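Heroin esterase (Rhodococcus sp., PDB 1LZL) probably hydrolyses acetyl ester bonds, including those of heroin, as a bacterial esterase of the alpha/beta hydrolase fold. Local coordinates at residues 18-23 with 203-208; 57-62 with 133-138; 183-188 with 251-256. All blocks are in the same frame, centred on the assembly; numbering follows the deposited sequence.

Contact 1: residues 18-23 with 203-208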
loop_
_atom_site.group_PDB
_atom_site.type_symbol
_atom_site.label_atom_id
_atom_site.label_comp_id
_atom_site.label_asym_id
_atom_site.label_seq_id
_atom_site.Cartn_x
_atom_site.Cartn_y
_atom_site.Cartn_z
ATOM N N LEU A 18 19.658 9.182 5.048
ATOM C CA LEU A 18 18.383 8.645 5.521
ATOM C C LEU A 18 18.072 8.976 6.976
ATOM O O LEU A 18 18.625 8.581 7.994
ATOM C CB LEU A 18 18.352 7.131 5.293
ATOM C CG LEU A 18 17.649 6.709 4.003
ATOM C CD1 LEU A 18 18.119 5.343 3.521
ATOM C CD2 LEU A 18 16.144 6.703 4.222
ATOM N N PRO A 19 17.035 9.801 7.037
ATOM C CA PRO A 19 16.441 10.301 8.259
ATOM C C PRO A 19 15.907 9.193 9.153
ATOM O O PRO A 19 15.504 8.161 8.613
ATOM C CB PRO A 19 15.203 11.053 7.723
ATOM C CG PRO A 19 14.936 10.383 6.407
ATOM C CD PRO A 19 16.334 10.291 5.824
ATOM N N LYS A 20 15.856 9.370 10.465
ATOM C CA LYS A 20 15.194 8.344 11.280
ATOM C C LYS A 20 13.693 8.638 11.296
ATOM O O LYS A 20 13.263 9.741 11.587
ATOM C CB LYS A 20 15.718 8.250 12.716
ATOM C CG LYS A 20 17.077 7.568 12.868
ATOM C CD LYS A 20 17.111 6.573 14.019
ATOM C CE LYS A 20 17.587 5.209 13.554
ATOM N NZ LYS A 20 18.854 4.765 14.187
ATOM N N VAL A 21 12.881 7.642 10.943
ATOM C CA VAL A 21 11.438 7.835 11.151
ATOM C C VAL A 21 11.051 6.958 12.329
ATOM O O VAL A 21 10.747 5.791 12.199
ATOM C CB VAL A 21 10.664 7.460 9.891
ATOM C CG1 VAL A 21 9.173 7.627 10.122
ATOM C CG2 VAL A 21 11.161 8.331 8.759
ATOM N N ASP A 22 11.149 7.575 13.499
ATOM C CA ASP A 22 10.957 6.794 14.710
ATOM C C ASP A 22 9.522 6.927 15.222
ATOM O O ASP A 22 9.130 8.027 15.642
ATOM C CB ASP A 22 12.002 7.260 15.735
ATOM C CG ASP A 22 11.510 7.276 17.171
ATOM O OD1 ASP A 22 10.820 6.323 17.610
ATOM O OD2 ASP A 22 11.837 8.273 17.873
ATOM N N PHE A 23 8.791 5.802 15.223
ATOM C CA PHE A 23 7.414 5.792 15.654
ATOM C C PHE A 23 7.231 6.142 17.098
ATOM O O PHE A 23 6.136 6.415 17.560
ATOM C CB PHE A 23 6.790 4.369 15.386
ATOM C CG PHE A 23 6.085 4.460 14.041
ATOM C CD1 PHE A 23 6.668 5.181 13.009
ATOM C CD2 PHE A 23 4.844 3.860 13.801
ATOM C CE1 PHE A 23 6.061 5.320 11.786
ATOM C CE2 PHE A 23 4.221 4.017 12.569
ATOM C CZ PHE A 23 4.812 4.747 11.579
ATOM N N PHE A 203 15.482 -8.371 11.955
ATOM C CA PHE A 203 15.733 -7.040 11.430
ATOM C C PHE A 203 15.298 -5.993 12.458
ATOM O O PHE A 203 14.178 -5.469 12.398
ATOM C CB PHE A 203 15.021 -6.850 10.075
ATOM C CG PHE A 203 15.674 -7.653 8.946
ATOM C CD1 PHE A 203 16.960 -8.173 9.008
ATOM C CD2 PHE A 203 14.959 -7.867 7.771
ATOM C CE1 PHE A 203 17.527 -8.879 7.948
ATOM C CE2 PHE A 203 15.520 -8.560 6.699
ATOM C CZ PHE A 203 16.805 -9.069 6.772
ATOM N N VAL A 204 16.167 -5.722 13.429
ATOM C CA VAL A 204 15.927 -4.860 14.579
ATOM C C VAL A 204 16.402 -3.437 14.347
ATOM O O VAL A 204 15.881 -2.515 15.060
ATOM C CB VAL A 204 16.613 -5.445 15.827
ATOM C CG1 VAL A 204 16.079 -6.828 16.181
ATOM C CG2 VAL A 204 18.142 -5.504 15.641
ATOM N N ASP A 205 17.268 -3.154 13.377
ATOM C CA ASP A 205 17.691 -1.788 13.066
ATOM C C ASP A 205 18.049 -1.596 11.615
ATOM O O ASP A 205 18.964 -0.862 11.275
ATOM C CB ASP A 205 18.840 -1.365 13.993
ATOM C CG ASP A 205 19.067 0.140 14.005
ATOM O OD1 ASP A 205 18.079 0.938 13.942
ATOM O OD2 ASP A 205 20.273 0.535 14.066
ATOM N N THR A 206 17.274 -2.256 10.739
ATOM C CA THR A 206 17.392 -2.071 9.293
ATOM C C THR A 206 16.893 -0.724 8.850
ATOM O O THR A 206 16.227 0.013 9.626
ATOM C CB THR A 206 16.579 -3.196 8.606
ATOM O OG1 THR A 206 15.379 -3.489 9.373
ATOM C CG2 THR A 206 17.425 -4.452 8.533
ATOM N N PRO A 207 17.201 -0.227 7.672
ATOM C CA PRO A 207 16.796 1.094 7.205
ATOM C C PRO A 207 15.263 1.256 7.152
ATOM O O PRO A 207 14.573 0.355 6.677
ATOM C CB PRO A 207 17.405 1.135 5.809
ATOM C CG PRO A 207 18.607 0.234 5.877
ATOM C CD PRO A 207 18.090 -0.931 6.695
ATOM N N LEU A 208 14.811 2.401 7.669
ATOM C CA LEU A 208 13.465 2.920 7.663
ATOM C C LEU A 208 12.489 2.089 8.462
ATOM O O LEU A 208 11.729 2.626 9.311
ATOM C CB LEU A 208 13.002 3.096 6.209
ATOM C CG LEU A 208 13.814 4.152 5.437
ATOM C CD1 LEU A 208 13.141 4.375 4.097
ATOM C CD2 LEU A 208 13.937 5.398 6.296
HETATM O O HOH W 1 20.694 3.125 13.802
HETATM O O HOH W 2 13.507 4.816 10.767
#
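Lys20 NZ has two claims on Asp205. Directly, it forms a long salt bridge of 3.9 Å to OD1 of Asp205. Through water 1 the link is much tighter: NZ of Lys20 gives a hydrogen bond of 2.5 Å to that water, which in turn donates to OD2 of Asp205 over 2.6 Å. OD1 thus faces the ammonium directly, OD2 through the water. The lysine leaves its CA pointing away from 203-208 and returns through bends at its last three torsions, while Asp205 reaches out with CG anti to its backbone N (chi1 -164°). A second water joins the backbones, accepting from Val21 N at 2.9 Å and donating to Leu208 O at 3.2 Å. The apolar part lies to one side, nearer the second water, where Leu18 and Leu208 cross at about a right angle and their CD2 methyls approach to 3.3 Å, tighter than usual. Asn213, at the start of helix 211-222, adds a hydrogen bond to Val21 O and a weak one to Leu208 O. This partly solvent-mediated contact joins the N-terminal loop to the insertion after strand 183-187, consistent with the cap that such segments build in hormone-sensitive-lipase-like esterases.

Contact 2: residues 57-62 with 133-138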
loop_
_atom_site.group_PDB
_atom_site.type_symbol
_atom_site.label_atom_id
_atom_site.label_comp_id
_atom_site.label_asym_id
_atom_site.label_seq_id
_atom_site.Cartn_x
_atom_site.Cartn_y
_atom_site.Cartn_z
ATOM N N PRO A 57 -18.850 8.721 0.713
ATOM C CA PRO A 57 -19.458 8.598 2.045
ATOM C C PRO A 57 -18.760 7.524 2.881
ATOM O O PRO A 57 -18.448 6.427 2.399
ATOM C CB PRO A 57 -20.906 8.219 1.697
ATOM C CG PRO A 57 -21.127 8.747 0.303
ATOM C CD PRO A 57 -19.814 8.569 -0.405
ATOM N N GLY A 58 -18.437 7.828 4.153
ATOM C CA GLY A 58 -17.830 6.825 5.020
ATOM C C GLY A 58 -18.827 5.724 5.415
ATOM O O GLY A 58 -20.040 5.896 5.217
ATOM N N LEU A 59 -18.287 4.628 5.951
ATOM C CA LEU A 59 -19.158 3.579 6.518
ATOM C C LEU A 59 -19.773 4.011 7.843
ATOM O O LEU A 59 -19.221 4.876 8.528
ATOM C CB LEU A 59 -18.422 2.267 6.813
ATOM C CG LEU A 59 -17.728 1.626 5.631
ATOM C CD1 LEU A 59 -17.294 0.179 5.987
ATOM C CD2 LEU A 59 -18.502 1.608 4.323
ATOM N N ASP A 60 -20.922 3.402 8.233
ATOM C CA ASP A 60 -21.550 3.750 9.527
ATOM C C ASP A 60 -21.769 5.246 9.633
ATOM O O ASP A 60 -22.189 5.900 8.649
ATOM C CB ASP A 60 -20.701 3.217 10.700
ATOM C CG ASP A 60 -20.788 1.703 10.843
ATOM O OD1 ASP A 60 -21.665 1.103 10.180
ATOM O OD2 ASP A 60 -19.968 1.107 11.587
ATOM N N GLY A 61 -21.484 5.899 10.753
ATOM C CA GLY A 61 -21.665 7.374 10.687
ATOM C C GLY A 61 -20.364 8.112 10.411
ATOM O O GLY A 61 -20.239 9.289 10.853
ATOM N N ASP A 62 -19.410 7.411 9.774
ATOM C CA ASP A 62 -18.084 7.986 9.643
ATOM C C ASP A 62 -18.078 9.159 8.687
ATOM O O ASP A 62 -18.904 9.245 7.793
ATOM C CB ASP A 62 -17.110 6.896 9.143
ATOM C CG ASP A 62 -16.824 5.818 10.158
ATOM O OD1 ASP A 62 -17.245 5.944 11.330
ATOM O OD2 ASP A 62 -16.127 4.855 9.763
ATOM N N CYS A 133 -11.134 2.753 3.344
ATOM C CA CYS A 133 -10.691 2.257 2.022
ATOM C C CYS A 133 -11.842 1.498 1.343
ATOM O O CYS A 133 -12.036 1.615 0.126
ATOM C CB CYS A 133 -9.471 1.354 2.227
ATOM S SG CYS A 133 -7.995 2.289 2.790
ATOM N N TYR A 134 -12.571 0.729 2.162
ATOM C CA TYR A 134 -13.692 -0.028 1.543
ATOM C C TYR A 134 -14.805 0.935 1.132
ATOM O O TYR A 134 -15.420 0.733 0.084
ATOM C CB TYR A 134 -14.153 -1.135 2.485
ATOM C CG TYR A 134 -15.241 -2.019 1.932
ATOM C CD1 TYR A 134 -14.975 -2.783 0.806
ATOM C CD2 TYR A 134 -16.484 -2.077 2.525
ATOM C CE1 TYR A 134 -15.943 -3.596 0.271
ATOM C CE2 TYR A 134 -17.472 -2.916 1.982
ATOM C CZ TYR A 134 -17.173 -3.659 0.874
ATOM O OH TYR A 134 -18.126 -4.495 0.279
ATOM N N ALA A 135 -14.994 1.977 1.939
ATOM C CA ALA A 135 -15.995 2.977 1.555
ATOM C C ALA A 135 -15.644 3.620 0.231
ATOM O O ALA A 135 -16.532 3.864 -0.602
ATOM C CB ALA A 135 -16.105 4.011 2.663
ATOM N N ALA A 136 -14.359 3.905 0.010
ATOM C CA ALA A 136 -13.912 4.506 -1.247
ATOM C C ALA A 136 -14.133 3.516 -2.372
ATOM O O ALA A 136 -14.554 3.849 -3.477
ATOM C CB ALA A 136 -12.415 4.884 -1.132
ATOM N N LEU A 137 -13.873 2.216 -2.165
ATOM C CA LEU A 137 -14.099 1.184 -3.180
ATOM C C LEU A 137 -15.575 1.085 -3.538
ATOM O O LEU A 137 -15.909 1.052 -4.732
ATOM C CB LEU A 137 -13.548 -0.157 -2.655
ATOM C CG LEU A 137 -13.742 -1.335 -3.629
ATOM C CD1 LEU A 137 -12.963 -1.114 -4.933
ATOM C CD2 LEU A 137 -13.353 -2.685 -3.018
ATOM N N LEU A 138 -16.427 1.039 -2.523
ATOM C CA LEU A 138 -17.893 1.017 -2.763
ATOM C C LEU A 138 -18.325 2.203 -3.606
ATOM O O LEU A 138 -19.150 2.066 -4.513
ATOM C CB LEU A 138 -18.607 1.038 -1.409
ATOM C CG LEU A 138 -18.627 -0.287 -0.630
ATOM C CD1 LEU A 138 -19.190 -0.092 0.769
ATOM C CD2 LEU A 138 -19.510 -1.303 -1.368
HETATM O O HOH W 3 -18.894 5.163 0.042
#
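Leu59 and Ala135 meet at the centre of this contact and contribute most of its buried surface, with Pro57 adding a smaller share at the margin. Leu59 CD2 rests on the methyl of Ala135, 3.8 Å from its CB, and also comes to 4.0 Å from Leu138 CD1, one helical turn further on. The other branch, CD1, approaches the edge of the Tyr134 ring near its plane, at 4.2 Å from CD2 of that tyrosine. With CG anti to the carbonyl carbon (chi1 -58°), Leu59 sends its two methyls to the helix rather than along its own loop. Within the helix, Leu138 CG lies over one face of the Tyr134 ring, toward the rim, so the leucines meet the ring differently: over a face and at an edge. Ala135 CB also touches Pro57 O at 3.4 Å. That carbonyl is satisfied by water 3, which donates to it over 2.7 Å and to Ala135 O over 2.8 Å, joining loop to helix. Leu59 opens a type II' beta turn, closed by Asp62 N to Leu59 O at 2.8 Å. The beta-hairpin loop between strands 49-56 and 65-72 lies against helix 128-142, in a helical layer flanking the alpha/beta hydrolase sheet.

Contact 3: residues 183-188 with 251-256; sequences FQFLEI and PTYLST
Two neighbouring parallel strands, 183-187 and 252-256, pair here in the buried central sheet. Their axes run 4.7 Å apart and diverge by just 3°. The hydrogen bonding has the parallel pattern: Gln184 and Leu186 each bond through N and O to the residues flanking their partner, for example Leu186 N to Tyr253 O at 2.8 Å and Ser255 N to Leu186 O at 3.1 Å. Ile188 N to Ser255 O ends the series, the donor tilted from the carbonyl plane.

On one face Gln184 lies alongside Thr252, its chain extended from a CG opposite the backbone N (chi1 175°), and NE2 donates to Thr252 OG1 over 2.8 Å, with the hydroxyl in the amide plane. Thr252 OG1 also bonds Pro250 O. A leucine in place of Gln184 would take away the amide and would probably leave the Thr252 hydroxyl without that donor in this buried sheet. Leu186 shares this face and packs against helix 161-176.

On the other face the Phe185 and Tyr253 rings are nearly parallel, at 7°, but slid apart with centroids 5.0 Å from each other; helix 299-315 covers both. Helices on both faces give the three-layer alpha/beta hydrolase core, and at the C-terminal end Ile188 touches Asp260 and His290, which with Ser160 probably form the catalytic triad.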
loop_
_atom_site.group_PDB
_atom_site.type_symbol
_atom_site.label_atom_id
_atom_site.label_comp_id
_atom_site.label_asym_id
_atom_site.label_seq_id
_atom_site.Cartn_x
_atom_site.Cartn_y
_atom_site.Cartn_z
ATOM N N PHE A 183 -7.883 -7.022 -9.839
ATOM C CA PHE A 183 -6.425 -7.128 -9.635
ATOM C C PHE A 183 -6.046 -6.543 -8.283
ATOM O O PHE A 183 -6.671 -5.554 -7.856
ATOM C CB PHE A 183 -5.676 -6.418 -10.748
ATOM C CG PHE A 183 -4.169 -6.696 -10.777
ATOM C CD1 PHE A 183 -3.686 -7.960 -11.082
ATOM C CD2 PHE A 183 -3.275 -5.676 -10.496
ATOM C CE1 PHE A 183 -2.323 -8.238 -11.152
ATOM C CE2 PHE A 183 -1.911 -5.929 -10.573
ATOM C CZ PHE A 183 -1.435 -7.197 -10.875
ATOM N N GLN A 184 -5.057 -7.175 -7.641
ATOM C CA GLN A 184 -4.557 -6.757 -6.332
ATOM C C GLN A 184 -3.077 -6.465 -6.396
ATOM O O GLN A 184 -2.329 -7.347 -6.812
ATOM C CB GLN A 184 -4.886 -7.879 -5.335
ATOM C CG GLN A 184 -4.305 -7.600 -3.956
ATOM C CD GLN A 184 -4.720 -8.612 -2.905
ATOM O OE1 GLN A 184 -5.062 -8.213 -1.802
ATOM N NE2 GLN A 184 -4.648 -9.901 -3.259
ATOM N N PHE A 185 -2.626 -5.282 -5.964
ATOM C CA PHE A 185 -1.222 -4.896 -6.103
ATOM C C PHE A 185 -0.670 -4.550 -4.717
ATOM O O PHE A 185 -1.099 -3.509 -4.150
ATOM C CB PHE A 185 -1.119 -3.718 -7.084
ATOM C CG PHE A 185 0.309 -3.269 -7.304
ATOM C CD1 PHE A 185 0.963 -2.356 -6.474
ATOM C CD2 PHE A 185 1.019 -3.803 -8.365
ATOM C CE1 PHE A 185 2.279 -2.018 -6.697
ATOM C CE2 PHE A 185 2.336 -3.437 -8.596
ATOM C CZ PHE A 185 2.982 -2.560 -7.764
ATOM N N LEU A 186 0.237 -5.367 -4.230
ATOM C CA LEU A 186 0.729 -5.239 -2.869
ATOM C C LEU A 186 2.215 -4.951 -2.856
ATOM O O LEU A 186 3.014 -5.877 -3.163
ATOM C CB LEU A 186 0.398 -6.535 -2.080
ATOM C CG LEU A 186 -1.089 -6.931 -2.089
ATOM C CD1 LEU A 186 -1.292 -8.193 -1.259
ATOM C CD2 LEU A 186 -1.997 -5.804 -1.569
ATOM N N GLU A 187 2.619 -3.742 -2.520
ATOM C CA GLU A 187 4.051 -3.438 -2.528
ATOM C C GLU A 187 4.569 -3.396 -1.106
ATOM O O GLU A 187 4.015 -2.608 -0.312
ATOM C CB GLU A 187 4.220 -2.087 -3.251
ATOM C CG GLU A 187 5.603 -1.532 -3.389
ATOM C CD GLU A 187 5.667 -0.326 -4.342
ATOM O OE1 GLU A 187 4.649 0.364 -4.560
ATOM O OE2 GLU A 187 6.809 -0.115 -4.857
ATOM N N ILE A 188 5.598 -4.171 -0.815
ATOM C CA ILE A 188 6.187 -4.274 0.536
ATOM C C ILE A 188 5.094 -4.247 1.618
ATOM O O ILE A 188 5.115 -3.487 2.565
ATOM C CB ILE A 188 7.292 -3.242 0.761
ATOM C CG1 ILE A 188 6.899 -1.747 0.636
ATOM C CG2 ILE A 188 8.452 -3.556 -0.165
ATOM C CD1 ILE A 188 8.025 -0.738 0.876
ATOM N N PRO A 251 -6.209 -11.956 -9.050
ATOM C CA PRO A 251 -4.784 -12.068 -9.476
ATOM C C PRO A 251 -4.016 -10.955 -8.770
ATOM O O PRO A 251 -4.515 -9.825 -8.600
ATOM C CB PRO A 251 -4.803 -11.869 -10.992
ATOM C CG PRO A 251 -6.218 -12.198 -11.409
ATOM C CD PRO A 251 -7.093 -11.896 -10.219
ATOM N N THR A 252 -2.823 -11.292 -8.290
ATOM C CA THR A 252 -2.101 -10.406 -7.383
ATOM C C THR A 252 -0.652 -10.232 -7.789
ATOM O O THR A 252 -0.038 -11.185 -8.266
ATOM C CB THR A 252 -2.142 -11.060 -5.990
ATOM O OG1 THR A 252 -3.518 -11.085 -5.565
ATOM C CG2 THR A 252 -1.343 -10.297 -4.912
ATOM N N TYR A 253 -0.102 -9.057 -7.561
ATOM C CA TYR A 253 1.311 -8.777 -7.671
ATOM C C TYR A 253 1.766 -8.487 -6.237
ATOM O O TYR A 253 1.099 -7.665 -5.572
ATOM C CB TYR A 253 1.601 -7.573 -8.573
ATOM C CG TYR A 253 3.083 -7.211 -8.613
ATOM C CD1 TYR A 253 3.654 -6.317 -7.712
ATOM C CD2 TYR A 253 3.919 -7.817 -9.555
ATOM C CE1 TYR A 253 4.996 -6.007 -7.741
ATOM C CE2 TYR A 253 5.292 -7.514 -9.633
ATOM C CZ TYR A 253 5.798 -6.610 -8.708
ATOM O OH TYR A 253 7.132 -6.253 -8.700
ATOM N N LEU A 254 2.859 -9.069 -5.770
ATOM C CA LEU A 254 3.369 -8.764 -4.414
ATOM C C LEU A 254 4.874 -8.624 -4.485
ATOM O O LEU A 254 5.550 -9.553 -4.978
ATOM C CB LEU A 254 2.960 -9.873 -3.432
ATOM C CG LEU A 254 3.046 -9.507 -1.951
ATOM C CD1 LEU A 254 2.107 -10.344 -1.113
ATOM C CD2 LEU A 254 4.479 -9.676 -1.412
ATOM N N SER A 255 5.435 -7.504 -4.065
ATOM C CA SER A 255 6.880 -7.327 -4.016
ATOM C C SER A 255 7.351 -7.190 -2.577
ATOM O O SER A 255 6.683 -6.647 -1.688
ATOM C CB SER A 255 7.329 -6.105 -4.841
ATOM O OG SER A 255 6.698 -4.930 -4.290
ATOM N N THR A 256 8.561 -7.695 -2.317
ATOM C CA THR A 256 9.242 -7.571 -1.028
ATOM C C THR A 256 10.681 -7.148 -1.285
ATOM O O THR A 256 11.250 -7.218 -2.389
ATOM C CB THR A 256 9.196 -8.912 -0.257
ATOM O OG1 THR A 256 9.833 -9.931 -1.053
ATOM C CG2 THR A 256 7.763 -9.350 0.029
HETATM O O HOH W 4 8.134 -2.907 -5.644
#

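How the contacts relate
From the N terminus, residues 18-23 come first and wait for 203-208, so contact 1 closes a loop spanning more than half the chain and joins the loop after helix 9-14 to that before helix 211-222. Contact 2 is nested within it: 57-62 meets 133-138 after a shorter excursion, holding a strand connection to helix 128-142. Strand 183-187 then opens contact 3 before contact 1 has closed, and strand 252-257 closes it afterwards; these two therefore cross, whereas contacts 2 and 3 follow in series. Contacts 1 and 2 lie on opposite sides of the chain's centre, their own centres about 33 Å apart. Contact 3 is about 23 Å from each, centre to centre, and ties the sheet itself.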